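Local structure of periplasmic aliphatic sulphonates-binding protein (2X26) at residues Lys11-Met16 against Leu56-Asp61; Pro81-Ala86 against Asp243-Thr248; Lys85-Leu90 against Ala157-Tyr162. The protein probably captures aliphatic sulfonates in the periplasm and delivers them to an ABC-type importer of the bacterium. All blocks are in the same frame, centred on the assembly; numbering follows the deposited sequence. Where two conformers were deposited one is given.

Contact 1: residues Lys11-Met16 against Leu56-Asp61; sequences KGSIGM and LGSTGD
Ser13 and Ser58 meet through their hydroxyl groups, the polar half of this buried contact between the start of helix 14-21 and strand 56-59. Ser13 OG donates to Ser58 OG over 2.9 Å, the single hydrogen bond between the two segments. The Ser13 oxygen also takes the N-H of Gln10, so one atom receives from the loop behind it and gives to the strand ahead. The Ser58 hydroxyl reaches this partner because OG lies roughly anti to the backbone N (chi1 153°), held out from the strand toward the helix. Behind it, the carbonyl of Ser58 accepts a bond from the side-chain amide of Gln10, which thus serves both serines.

Apolar packing falls to Met16, one helical turn further on. With CG beside the backbone N and the rest of the chain extended, its thioether runs across to the strand: SD rests 3.5 Å from Ser58 CB, and CE carries on past that carbon to 4.0 Å from Gly57 C. The methyl also approaches the branch point of Leu56, CE to CG being 4.4 Å. Tyr188 of strand 186-191 and Phe209 of helix 199-218 border the same methionine, and Ile7 and Tyr9 of strand 4-9 also touch it.

Ser13 sits at the N-cap position and at the centre of an inverse gamma turn, yet its hydroxyl binds Ser58 and Gln10 N and makes no capping bond. A glycerol, probably from the crystallisation liquor, bonds Gly12 O and lies near Ser58; such molecules often mark pockets. A helix amino end facing the carboxyl ends of parallel strands 4-9 and 56-59 recurs in the alpha/beta lobes of periplasmic solute-binding proteins, where this edge lines the ligand cleft, as it probably does here.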
ATOM      1  N   LYS A  11      -2.638  -9.205   2.255  1.00  5.47           N
ATOM      2  CA  LYS A  11      -3.400  -9.363   3.517  1.00  7.06           C
ATOM      3  C   LYS A  11      -3.766  -8.058   4.192  1.00  7.15           C
ATOM      4  O   LYS A  11      -4.843  -7.956   4.813  1.00  8.35           O
ATOM      5  CB  LYS A  11      -2.624 -10.263   4.467  1.00  7.72           C
ATOM      6  CG  LYS A  11      -2.647 -11.684   4.100  1.00  9.42           C
ATOM      7  CD  LYS A  11      -1.818 -12.426   5.142  1.00 16.78           C
ATOM      8  CE  LYS A  11      -1.640 -13.884   4.775  1.00 21.15           C
ATOM      9  NZ  LYS A  11      -2.949 -14.573   4.690  1.00 27.19           N
ATOM     10  N   GLY A  12      -2.887  -7.065   4.096  1.00  8.00           N
ATOM     11  CA  GLY A  12      -3.092  -5.739   4.696  1.00  7.93           C
ATOM     12  C   GLY A  12      -3.747  -4.710   3.811  1.00  8.48           C
ATOM     13  O   GLY A  12      -3.858  -3.526   4.219  1.00 10.41           O
ATOM     14  N   SER A  13      -4.251  -5.133   2.635  1.00  6.58           N
ATOM     15  CA  SER A  13      -4.983  -4.232   1.736  1.00  5.58           C
ATOM     16  C   SER A  13      -6.427  -4.215   2.277  1.00  5.48           C
ATOM     17  O   SER A  13      -7.286  -4.920   1.763  1.00  4.75           O
ATOM     18  CB  SER A  13      -5.009  -4.754   0.293  1.00  6.53           C
ATOM     19  OG  SER A  13      -3.675  -4.914  -0.201  1.00  7.30           O
ATOM     20  N   ILE A  14      -6.662  -3.436   3.346  1.00  4.56           N
ATOM     21  CA  ILE A  14      -7.922  -3.573   4.122  1.00  4.50           C
ATOM     22  C   ILE A  14      -9.163  -3.346   3.326  1.00  4.69           C
ATOM     23  O   ILE A  14     -10.085  -4.146   3.427  1.00  4.97           O
ATOM     24  CB  ILE A  14      -7.881  -2.646   5.339  1.00  5.24           C
ATOM     25  CG1 ILE A  14      -6.685  -3.021   6.228  1.00  4.73           C
ATOM     26  CG2 ILE A  14      -9.240  -2.694   6.093  1.00  4.11           C
ATOM     27  CD1 ILE A  14      -6.533  -4.593   6.586  1.00  7.76           C
ATOM     28  N   GLY A  15      -9.170  -2.288   2.508  1.00  4.96           N
ATOM     29  CA  GLY A  15     -10.350  -1.980   1.655  1.00  5.73           C
ATOM     30  C   GLY A  15     -10.655  -3.189   0.745  1.00  6.01           C
ATOM     31  O   GLY A  15     -11.824  -3.654   0.645  1.00  5.87           O
ATOM     32  N   MET A  16      -9.605  -3.703   0.084  1.00  5.44           N
ATOM     33  CA  MET A  16      -9.770  -4.851  -0.785  1.00  4.28           C
ATOM     34  C   MET A  16     -10.265  -6.084  -0.029  1.00  4.23           C
ATOM     35  O   MET A  16     -11.220  -6.735  -0.481  1.00  3.44           O
ATOM     36  CB  MET A  16      -8.480  -5.160  -1.535  1.00  3.93           C
ATOM     37  CG  MET A  16      -8.243  -4.152  -2.645  1.00  5.74           C
ATOM     38  SD  MET A  16      -6.765  -4.685  -3.541  1.00  6.84           S
ATOM     39  CE  MET A  16      -6.857  -3.610  -4.922  1.00  4.00           C
ATOM     40  N   LEU A  56      -5.653  -4.565 -11.513  1.00  6.37           N
ATOM     41  CA  LEU A  56      -5.687  -3.509 -10.505  1.00  4.29           C
ATOM     42  C   LEU A  56      -4.995  -4.074  -9.296  1.00  5.63           C
ATOM     43  O   LEU A  56      -5.254  -5.243  -8.935  1.00  7.11           O
ATOM     44  CB  LEU A  56      -7.156  -3.169 -10.156  1.00  5.16           C
ATOM     45  CG  LEU A  56      -7.405  -2.124  -9.070  1.00  4.67           C
ATOM     46  CD1 LEU A  56      -6.907  -0.765  -9.573  1.00  7.33           C
ATOM     47  CD2 LEU A  56      -8.911  -2.056  -8.772  1.00  3.99           C
ATOM     48  N   GLY A  57      -4.164  -3.257  -8.632  1.00  5.14           N
ATOM     49  CA  GLY A  57      -3.451  -3.737  -7.452  1.00  5.65           C
ATOM     50  C   GLY A  57      -3.259  -2.681  -6.378  1.00  5.61           C
ATOM     51  O   GLY A  57      -3.323  -1.486  -6.662  1.00  4.75           O
ATOM     52  N   SER A  58      -3.107  -3.153  -5.135  1.00  4.93           N
ATOM     53  CA  SER A  58      -2.866  -2.300  -3.986  1.00  4.55           C
ATOM     54  C   SER A  58      -1.428  -2.533  -3.466  1.00  5.52           C
ATOM     55  O   SER A  58      -1.007  -3.683  -3.259  1.00  5.36           O
ATOM     56  CB  SER A  58      -3.857  -2.757  -2.915  1.00  5.74           C
ATOM     57  OG  SER A  58      -3.349  -2.468  -1.634  1.00  9.19           O
ATOM     58  N   THR A  59      -0.670  -1.467  -3.257  1.00  5.60           N
ATOM     59  CA  THR A  59       0.690  -1.572  -2.688  0.50  5.58           C
ATOM     60  C   THR A  59       0.992  -0.274  -1.949  1.00  7.37           C
ATOM     61  O   THR A  59       0.256   0.701  -2.062  1.00  7.57           O
ATOM     62  CB  THR A  59       1.893  -1.821  -3.703  0.50  6.63           C
ATOM     63  OG1 THR A  59       2.299  -0.578  -4.259  0.50  5.98           O
ATOM     64  CG2 THR A  59       1.605  -2.818  -4.840  0.50  4.31           C
ATOM     65  N   GLY A  60       2.067  -0.293  -1.178  1.00  6.29           N
ATOM     66  CA  GLY A  60       2.559   0.896  -0.497  1.00  8.27           C
ATOM     67  C   GLY A  60       3.226   1.841  -1.467  1.00  9.15           C
ATOM     68  O   GLY A  60       3.208   1.614  -2.677  1.00  9.10           O
ATOM     69  N   ASP A  61       3.855   2.883  -0.934  1.00  8.35           N
ATOM     70  CA  ASP A  61       4.478   3.887  -1.797  1.00  9.03           C
ATOM     71  C   ASP A  61       5.816   3.431  -2.431  1.00  9.52           C
ATOM     72  O   ASP A  61       6.236   3.956  -3.497  1.00  9.20           O
ATOM     73  CB  ASP A  61       4.620   5.224  -1.059  1.00  9.93           C
ATOM     74  CG  ASP A  61       5.359   5.129   0.272  1.00 14.47           C
ATOM     75  OD1 ASP A  61       5.148   4.148   1.021  1.00 19.90           O
ATOM     76  OD2 ASP A  61       6.141   6.090   0.585  1.00 15.24           O
TER

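Contact 2: residues Pro81-Ala86 against Asp243-Thr248; sequences PPKPKA and DHRPPT
Lys83 lies slantwise over Arg245, their aliphatic parts touching at 3.7 Å between Lys83 CD and Arg245 CG. The lysine also runs crosswise to the ring of Pro246, and a bend at chi3 (-40°) swings its amino end toward the arginine. Pro81 adds a proline-on-proline contact, its CB 4.2 Å from Pro246 CG, and Pro82 O sits 3.4 Å from the same Pro246 CG, a carbonyl set against the ring. His244 CB packs against Ala86 CB and Lys85 O.

Polar links run through water. One molecule accepts from both Lys83 NZ and Arg245 NE, the latter 2.7 Å away; another accepts from Lys85 N and donates to His244 O. The stronger partners lie elsewhere: Arg245 NH2 forms a salt bridge with Asp213, and His244 ND1 is hydrogen-bonded to Asp160 while its ring stacks with Tyr163.

Cutting Lys83 back to an alanine would remove its packing on Arg245 CG and the Pro246 ring and would probably leave the first water without one of its two donors.

No direct hydrogen bond joins the segments; apolar surfaces, carbonyls and waters do, and the shared water is likely to ease the nearness of the two like charges.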
ATOM      1  N   PRO A  81      -4.617   7.692   2.709  1.00  8.58           N
ATOM      2  CA  PRO A  81      -3.750   8.502   3.589  1.00  8.84           C
ATOM      3  C   PRO A  81      -2.622   7.679   4.166  1.00  9.20           C
ATOM      4  O   PRO A  81      -2.762   6.494   4.315  1.00  9.36           O
ATOM      5  CB  PRO A  81      -4.688   8.937   4.725  1.00  9.08           C
ATOM      6  CG  PRO A  81      -6.130   8.710   4.167  1.00 10.11           C
ATOM      7  CD  PRO A  81      -5.992   7.540   3.225  1.00  9.11           C
ATOM      8  N   PRO A  82      -1.523   8.323   4.519  1.00 10.55           N
ATOM      9  CA  PRO A  82      -0.466   7.614   5.197  1.00 10.63           C
ATOM     10  C   PRO A  82      -0.889   7.135   6.606  1.00  9.27           C
ATOM     11  O   PRO A  82      -1.843   7.660   7.173  1.00  8.56           O
ATOM     12  CB  PRO A  82       0.622   8.694   5.384  1.00 12.09           C
ATOM     13  CG  PRO A  82      -0.002   9.954   5.268  1.00 11.69           C
ATOM     14  CD  PRO A  82      -1.291   9.774   4.483  1.00 11.56           C
ATOM     15  N   LYS A  83      -0.148   6.156   7.121  1.00  8.07           N
ATOM     16  CA  LYS A  83      -0.426   5.595   8.450  1.00  7.87           C
ATOM     17  C   LYS A  83       0.800   5.807   9.305  1.00  6.80           C
ATOM     18  O   LYS A  83       1.517   4.851   9.595  1.00  6.92           O
ATOM     19  CB  LYS A  83      -0.704   4.075   8.346  1.00  8.36           C
ATOM     20  CG  LYS A  83      -1.919   3.688   7.481  1.00 12.89           C
ATOM     21  CD  LYS A  83      -2.334   2.184   7.709  1.00 16.21           C
ATOM     22  CE  LYS A  83      -1.161   1.163   7.850  1.00 17.94           C
ATOM     23  NZ  LYS A  83      -1.456  -0.180   8.589  1.00 12.04           N
ATOM     24  N   PRO A  84       1.025   7.050   9.769  1.00  6.30           N
ATOM     25  CA  PRO A  84       2.307   7.283  10.502  1.00  7.16           C
ATOM     26  C   PRO A  84       2.444   6.518  11.811  1.00  6.59           C
ATOM     27  O   PRO A  84       3.564   6.159  12.174  1.00  7.16           O
ATOM     28  CB  PRO A  84       2.296   8.776  10.767  1.00  6.17           C
ATOM     29  CG  PRO A  84       0.848   9.216  10.690  1.00  7.93           C
ATOM     30  CD  PRO A  84       0.242   8.286   9.619  1.00  6.98           C
ATOM     31  N   LYS A  85       1.321   6.195  12.445  1.00  5.34           N
ATOM     32  CA  LYS A  85       1.311   5.462  13.715  1.00  6.02           C
ATOM     33  C   LYS A  85       1.503   3.956  13.565  1.00  7.13           C
ATOM     34  O   LYS A  85       1.646   3.262  14.557  1.00  7.68           O
ATOM     35  CB  LYS A  85      -0.000   5.711  14.457  1.00  7.32           C
ATOM     36  CG  LYS A  85      -0.111   7.188  14.890  1.00 10.87           C
ATOM     37  CD  LYS A  85      -1.514   7.528  15.408  1.00 21.58           C
ATOM     38  CE  LYS A  85      -1.422   8.652  16.489  1.00 27.76           C
ATOM     39  NZ  LYS A  85      -2.705   9.398  16.771  1.00 30.93           N
ATOM     40  N   ALA A  86       1.531   3.492  12.314  1.00  5.63           N
ATOM     41  CA  ALA A  86       1.646   2.087  11.976  1.00  7.42           C
ATOM     42  C   ALA A  86       3.065   1.715  11.492  1.00  7.68           C
ATOM     43  O   ALA A  86       3.361   0.559  11.226  1.00  7.97           O
ATOM     44  CB  ALA A  86       0.620   1.815  10.868  1.00  7.12           C
ATOM     45  N   ASP A 243      -6.428   0.309  15.351  1.00  5.78           N
ATOM     46  CA  ASP A 243      -6.269   1.540  16.114  1.00  5.85           C
ATOM     47  C   ASP A 243      -5.083   2.434  15.609  1.00  7.32           C
ATOM     48  O   ASP A 243      -5.021   3.614  15.951  1.00  9.18           O
ATOM     49  CB  ASP A 243      -6.084   1.212  17.586  1.00  4.93           C
ATOM     50  CG  ASP A 243      -7.360   0.777  18.253  1.00  6.25           C
ATOM     51  OD1 ASP A 243      -8.444   1.042  17.660  1.00  7.76           O
ATOM     52  OD2 ASP A 243      -7.282   0.204  19.387  1.00  8.86           O
ATOM     53  N   HIS A 244      -4.148   1.880  14.845  1.00  5.03           N
ATOM     54  CA  HIS A 244      -3.035   2.690  14.330  1.00  6.48           C
ATOM     55  C   HIS A 244      -3.346   3.284  12.956  1.00  6.92           C
ATOM     56  O   HIS A 244      -2.466   3.902  12.355  1.00  8.48           O
ATOM     57  CB  HIS A 244      -1.743   1.872  14.249  1.00  5.47           C
ATOM     58  CG  HIS A 244      -1.338   1.276  15.556  1.00  7.75           C
ATOM     59  ND1 HIS A 244      -0.761   0.027  15.657  1.00 10.21           N
ATOM     60  CD2 HIS A 244      -1.442   1.753  16.821  1.00  6.30           C
ATOM     61  CE1 HIS A 244      -0.517  -0.236  16.929  1.00 11.98           C
ATOM     62  NE2 HIS A 244      -0.920   0.796  17.659  1.00  9.63           N
ATOM     63  N   ARG A 245      -4.570   3.082  12.451  1.00  6.72           N
ATOM     64  CA  ARG A 245      -4.929   3.572  11.102  1.00  8.03           C
ATOM     65  C   ARG A 245      -5.812   4.784  11.176  1.00  8.65           C
ATOM     66  O   ARG A 245      -6.689   4.875  12.081  1.00  9.04           O
ATOM     67  CB  ARG A 245      -5.737   2.514  10.365  1.00  7.37           C
ATOM     68  CG  ARG A 245      -4.918   1.239  10.118  1.00  9.60           C
ATOM     69  CD  ARG A 245      -5.876   0.214   9.569  1.00 12.05           C
ATOM     70  NE  ARG A 245      -6.008   0.348   8.120  1.00 11.07           N
ATOM     71  CZ  ARG A 245      -7.133   0.566   7.438  1.00 13.42           C
ATOM     72  NH1 ARG A 245      -8.315   0.771   8.047  1.00 12.12           N
ATOM     73  NH2 ARG A 245      -7.038   0.596   6.092  1.00 15.38           N
ATOM     74  N   PRO A 246      -5.576   5.748  10.288  1.00  9.71           N
ATOM     75  CA  PRO A 246      -6.496   6.876  10.235  1.00 10.29           C
ATOM     76  C   PRO A 246      -7.769   6.470   9.474  1.00  9.37           C
ATOM     77  O   PRO A 246      -7.795   5.415   8.836  1.00  7.42           O
ATOM     78  CB  PRO A 246      -5.703   7.904   9.386  1.00  9.87           C
ATOM     79  CG  PRO A 246      -4.971   7.084   8.442  1.00 10.57           C
ATOM     80  CD  PRO A 246      -4.539   5.838   9.234  1.00 10.00           C
ATOM     81  N   PRO A 247      -8.827   7.307   9.511  1.00  9.83           N
ATOM     82  CA  PRO A 247      -9.951   6.989   8.620  1.00 10.77           C
ATOM     83  C   PRO A 247      -9.462   6.949   7.166  1.00 10.73           C
ATOM     84  O   PRO A 247      -8.661   7.809   6.757  1.00 10.86           O
ATOM     85  CB  PRO A 247     -10.909   8.186   8.842  1.00 11.10           C
ATOM     86  CG  PRO A 247     -10.611   8.619  10.285  1.00 12.20           C
ATOM     87  CD  PRO A 247      -9.094   8.504  10.345  1.00 10.43           C
ATOM     88  N   THR A 248      -9.870   5.938   6.411  1.00 12.19           N
ATOM     89  CA  THR A 248      -9.366   5.780   5.068  1.00 14.79           C
ATOM     90  C   THR A 248     -10.224   6.552   4.099  1.00 14.44           C
ATOM     91  O   THR A 248     -11.452   6.629   4.265  1.00 16.50           O
ATOM     92  CB  THR A 248      -9.433   4.324   4.679  1.00 17.05           C
ATOM     93  OG1 THR A 248      -8.429   3.650   5.429  1.00 19.97           O
ATOM     94  CG2 THR A 248      -9.159   4.105   3.150  1.00 18.92           C
TER
HETATM   95  O   HOH W   1      -3.867  -0.809   6.915  1.00 19.18           O
HETATM   96  O   HOH W   2      -1.497   6.278  11.514  1.00  3.74           O

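Contact 3: residues Lys85-Leu90 against Ala157-Tyr162; sequences KAEVIL and AIWDPY
The Glu87 carboxylate and the Trp159 indole lie side by side and point the same way, their planes 44° apart. Glu87 OE2 stands at the edge of the indole, near its plane, 4.1 Å from Trp159 CE3. One face of the same ring receives Ile158 CD1, which is 3.8 Å above the plane and offset toward the rim. The Tyr162 ring is met at its edge, in plane, by Trp159 O. A bend in the Glu87 chain (chi2 91°) brings the carboxylate over to the tryptophan, and OE2 is held chiefly by the hydroxyl of Ser115.

The backbones pair antiparallel. Val88 and Ile158 form the hydrogen-bonded pair: Val88 N gives to Ile158 O in a nearly straight bond (172°), and Ile158 N returns one of 2.9 Å to Val88 O. A CA-H...O contact from Ala157 adds to that oxygen. Asp160 N to Ala86 O prolongs the ladder only weakly, just before the cis peptide that precedes Pro161. The Asp160 carboxylate turns elsewhere, its OD1 bonding the hydroxyl of Ser164.

Side chains alternate between the faces. Ile89 CG1 touches Ala157 CB at 4.1 Å on the face of Glu87 and Trp159, whereas Val88 CG2 meets Ile158 CG2 at 4.2 Å on the other, and Leu90 CD1 touches the same Ile158 CG2.

Strands 87-92 and 155-159 are inner members of a five-stranded mixed sheet, flanked by strands 172-177 and 107-110 respectively. Helix 115-126 packs on Ile89 and Trp159, and helix 141-149 reaches Leu90 through Phe148 and Ile158 and Trp159 through Pro141.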
ATOM      1  N   LYS A  85       1.321   6.195  12.445  1.00  5.34           N
ATOM      2  CA  LYS A  85       1.311   5.462  13.715  1.00  6.02           C
ATOM      3  C   LYS A  85       1.503   3.956  13.565  1.00  7.13           C
ATOM      4  O   LYS A  85       1.646   3.262  14.557  1.00  7.68           O
ATOM      5  CB  LYS A  85      -0.000   5.711  14.457  1.00  7.32           C
ATOM      6  CG  LYS A  85      -0.111   7.188  14.890  1.00 10.87           C
ATOM      7  CD  LYS A  85      -1.514   7.528  15.408  1.00 21.58           C
ATOM      8  CE  LYS A  85      -1.422   8.652  16.489  1.00 27.76           C
ATOM      9  NZ  LYS A  85      -2.705   9.398  16.771  1.00 30.93           N
ATOM     10  N   ALA A  86       1.531   3.492  12.314  1.00  5.63           N
ATOM     11  CA  ALA A  86       1.646   2.087  11.976  1.00  7.42           C
ATOM     12  C   ALA A  86       3.065   1.715  11.492  1.00  7.68           C
ATOM     13  O   ALA A  86       3.361   0.559  11.226  1.00  7.97           O
ATOM     14  CB  ALA A  86       0.620   1.815  10.868  1.00  7.12           C
ATOM     15  N   GLU A  87       3.949   2.696  11.340  1.00  7.46           N
ATOM     16  CA  GLU A  87       5.297   2.447  10.792  1.00  8.27           C
ATOM     17  C   GLU A  87       6.292   2.967  11.852  1.00  7.55           C
ATOM     18  O   GLU A  87       6.304   4.128  12.130  1.00  5.51           O
ATOM     19  CB  GLU A  87       5.400   3.208   9.455  1.00  9.91           C
ATOM     20  CG  GLU A  87       6.671   2.971   8.640  1.00 13.74           C
ATOM     21  CD  GLU A  87       6.490   1.797   7.653  1.00 13.21           C
ATOM     22  OE1 GLU A  87       5.431   1.764   6.992  1.00 18.11           O
ATOM     23  OE2 GLU A  87       7.396   0.947   7.561  1.00 12.88           O
ATOM     24  N   VAL A  88       7.107   2.092  12.451  1.00  6.01           N
ATOM     25  CA  VAL A  88       7.875   2.438  13.672  1.00  4.74           C
ATOM     26  C   VAL A  88       9.331   1.971  13.730  1.00  3.71           C
ATOM     27  O   VAL A  88       9.732   1.054  13.007  1.00  4.13           O
ATOM     28  CB  VAL A  88       7.141   1.869  14.907  1.00  5.41           C
ATOM     29  CG1 VAL A  88       5.710   2.428  14.985  1.00  4.28           C
ATOM     30  CG2 VAL A  88       7.153   0.295  14.875  1.00  6.37           C
ATOM     31  N   ILE A  89      10.119   2.619  14.598  1.00  3.67           N
ATOM     32  CA  ILE A  89      11.371   2.064  15.092  1.00  4.36           C
ATOM     33  C   ILE A  89      11.152   1.650  16.551  1.00  4.41           C
ATOM     34  O   ILE A  89      10.735   2.490  17.387  1.00  5.67           O
ATOM     35  CB  ILE A  89      12.502   3.115  15.007  1.00  4.63           C
ATOM     36  CG1 ILE A  89      12.687   3.583  13.572  1.00  6.55           C
ATOM     37  CG2 ILE A  89      13.833   2.560  15.601  1.00  4.31           C
ATOM     38  CD1 ILE A  89      13.746   4.753  13.410  1.00  7.75           C
ATOM     39  N   LEU A  90      11.376   0.372  16.836  1.00  4.44           N
ATOM     40  CA  LEU A  90      11.212  -0.156  18.174  1.00  4.47           C
ATOM     41  C   LEU A  90      12.523  -0.363  18.856  1.00  5.02           C
ATOM     42  O   LEU A  90      13.490  -0.817  18.243  1.00  6.22           O
ATOM     43  CB  LEU A  90      10.555  -1.527  18.117  1.00  4.56           C
ATOM     44  CG  LEU A  90       9.126  -1.623  17.602  1.00  5.17           C
ATOM     45  CD1 LEU A  90       8.798  -3.100  17.440  1.00  5.09           C
ATOM     46  CD2 LEU A  90       8.108  -0.937  18.577  1.00  9.66           C
ATOM     47  N   ALA A 157      13.249  -1.543  12.808  1.00  3.37           N
ATOM     48  CA  ALA A 157      12.328  -0.661  12.083  1.00  3.14           C
ATOM     49  C   ALA A 157      11.414  -1.572  11.291  1.00  4.14           C
ATOM     50  O   ALA A 157      11.885  -2.419  10.516  1.00  4.50           O
ATOM     51  CB  ALA A 157      13.110   0.288  11.176  1.00  3.96           C
ATOM     52  N   ILE A 158      10.111  -1.457  11.547  1.00  3.27           N
ATOM     53  CA  ILE A 158       9.116  -2.413  11.033  1.00  4.07           C
ATOM     54  C   ILE A 158       7.719  -1.816  10.938  1.00  3.37           C
ATOM     55  O   ILE A 158       7.420  -0.783  11.553  1.00  3.77           O
ATOM     56  CB  ILE A 158       9.111  -3.716  11.956  1.00  3.34           C
ATOM     57  CG1 ILE A 158       8.338  -4.892  11.303  1.00  3.37           C
ATOM     58  CG2 ILE A 158       8.637  -3.383  13.354  1.00  7.93           C
ATOM     59  CD1 ILE A 158       8.928  -5.368   9.970  1.00  3.59           C
ATOM     60  N   TRP A 159       6.870  -2.445  10.109  1.00  2.41           N
ATOM     61  CA  TRP A 159       5.496  -2.032   9.899  1.00  2.36           C
ATOM     62  C   TRP A 159       4.491  -2.929  10.645  1.00  3.26           C
ATOM     63  O   TRP A 159       4.843  -3.986  11.183  1.00  2.19           O
ATOM     64  CB  TRP A 159       5.178  -2.021   8.400  1.00  3.43           C
ATOM     65  CG  TRP A 159       5.465  -3.320   7.696  1.00  2.30           C
ATOM     66  CD1 TRP A 159       4.607  -4.334   7.467  1.00  4.03           C
ATOM     67  CD2 TRP A 159       6.732  -3.712   7.099  1.00  2.72           C
ATOM     68  NE1 TRP A 159       5.240  -5.360   6.764  1.00  3.34           N
ATOM     69  CE2 TRP A 159       6.541  -4.985   6.514  1.00  4.23           C
ATOM     70  CE3 TRP A 159       7.984  -3.076   6.961  1.00  4.72           C
ATOM     71  CZ2 TRP A 159       7.577  -5.675   5.823  1.00  3.63           C
ATOM     72  CZ3 TRP A 159       9.006  -3.758   6.252  1.00  6.52           C
ATOM     73  CH2 TRP A 159       8.802  -5.037   5.728  1.00  5.42           C
ATOM     74  N   ASP A 160       3.251  -2.472  10.706  1.00  3.35           N
ATOM     75  CA  ASP A 160       2.152  -3.282  11.262  1.00  3.40           C
ATOM     76  C   ASP A 160       1.764  -4.357  10.236  1.00  3.69           C
ATOM     77  O   ASP A 160       1.706  -4.083   9.017  1.00  3.69           O
ATOM     78  CB  ASP A 160       0.967  -2.350  11.515  1.00  2.39           C
ATOM     79  CG  ASP A 160       0.598  -2.210  12.968  1.00  4.23           C
ATOM     80  OD1 ASP A 160       1.013  -3.077  13.787  1.00  4.04           O
ATOM     81  OD2 ASP A 160      -0.227  -1.261  13.252  1.00  4.38           O
ATOM     82  N   PRO A 161       1.373  -5.542  10.702  1.00  2.91           N
ATOM     83  CA  PRO A 161       1.029  -5.900  12.101  1.00  3.10           C
ATOM     84  C   PRO A 161       2.172  -6.466  12.963  1.00  3.01           C
ATOM     85  O   PRO A 161       1.943  -6.802  14.131  1.00  2.89           O
ATOM     86  CB  PRO A 161      -0.016  -7.016  11.891  1.00  3.14           C
ATOM     87  CG  PRO A 161       0.559  -7.777  10.678  1.00  3.87           C
ATOM     88  CD  PRO A 161       0.831  -6.554   9.757  1.00  3.96           C
ATOM     89  N   TYR A 162       3.384  -6.555  12.426  1.00  2.79           N
ATOM     90  CA  TYR A 162       4.515  -7.016  13.223  1.00  2.84           C
ATOM     91  C   TYR A 162       4.692  -6.116  14.441  1.00  2.53           C
ATOM     92  O   TYR A 162       5.027  -6.589  15.524  1.00  3.08           O
ATOM     93  CB  TYR A 162       5.816  -6.944  12.417  1.00  2.42           C
ATOM     94  CG  TYR A 162       5.853  -7.868  11.205  1.00  5.32           C
ATOM     95  CD1 TYR A 162       5.760  -7.350   9.925  1.00  7.78           C
ATOM     96  CD2 TYR A 162       6.018  -9.236  11.348  1.00  5.83           C
ATOM     97  CE1 TYR A 162       5.796  -8.169   8.806  1.00  6.18           C
ATOM     98  CE2 TYR A 162       6.050 -10.082  10.215  1.00  7.79           C
ATOM     99  CZ  TYR A 162       5.959  -9.507   8.949  1.00  4.61           C
ATOM    100  OH  TYR A 162       6.036 -10.300   7.820  1.00 10.73           O
TER

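Overall arrangement
Contacts 1 and 3 belong to different five-stranded sheets, one containing strand 56-59 and the other strands 87-92 and 155-159; their centres are about 17 Å apart. Contact 2 lies between them, about 14 Å from contact 1 and 11 Å from contact 3, centre to centre. Its first segment leads from strand 74-80 of one sheet into strand 87-92 of the other and shares Lys85 and Ala86 with contact 3. Along the chain, contact 1 closes before the other two open. Contact 2 touches contact 1 where Arg245 NH2 packs on Ile14 CB at 3.4 Å, and contact 3 where His244 ND1 meets Asp160 OD2, consistent with a linker region between the two lobes of a periplasmic binding protein.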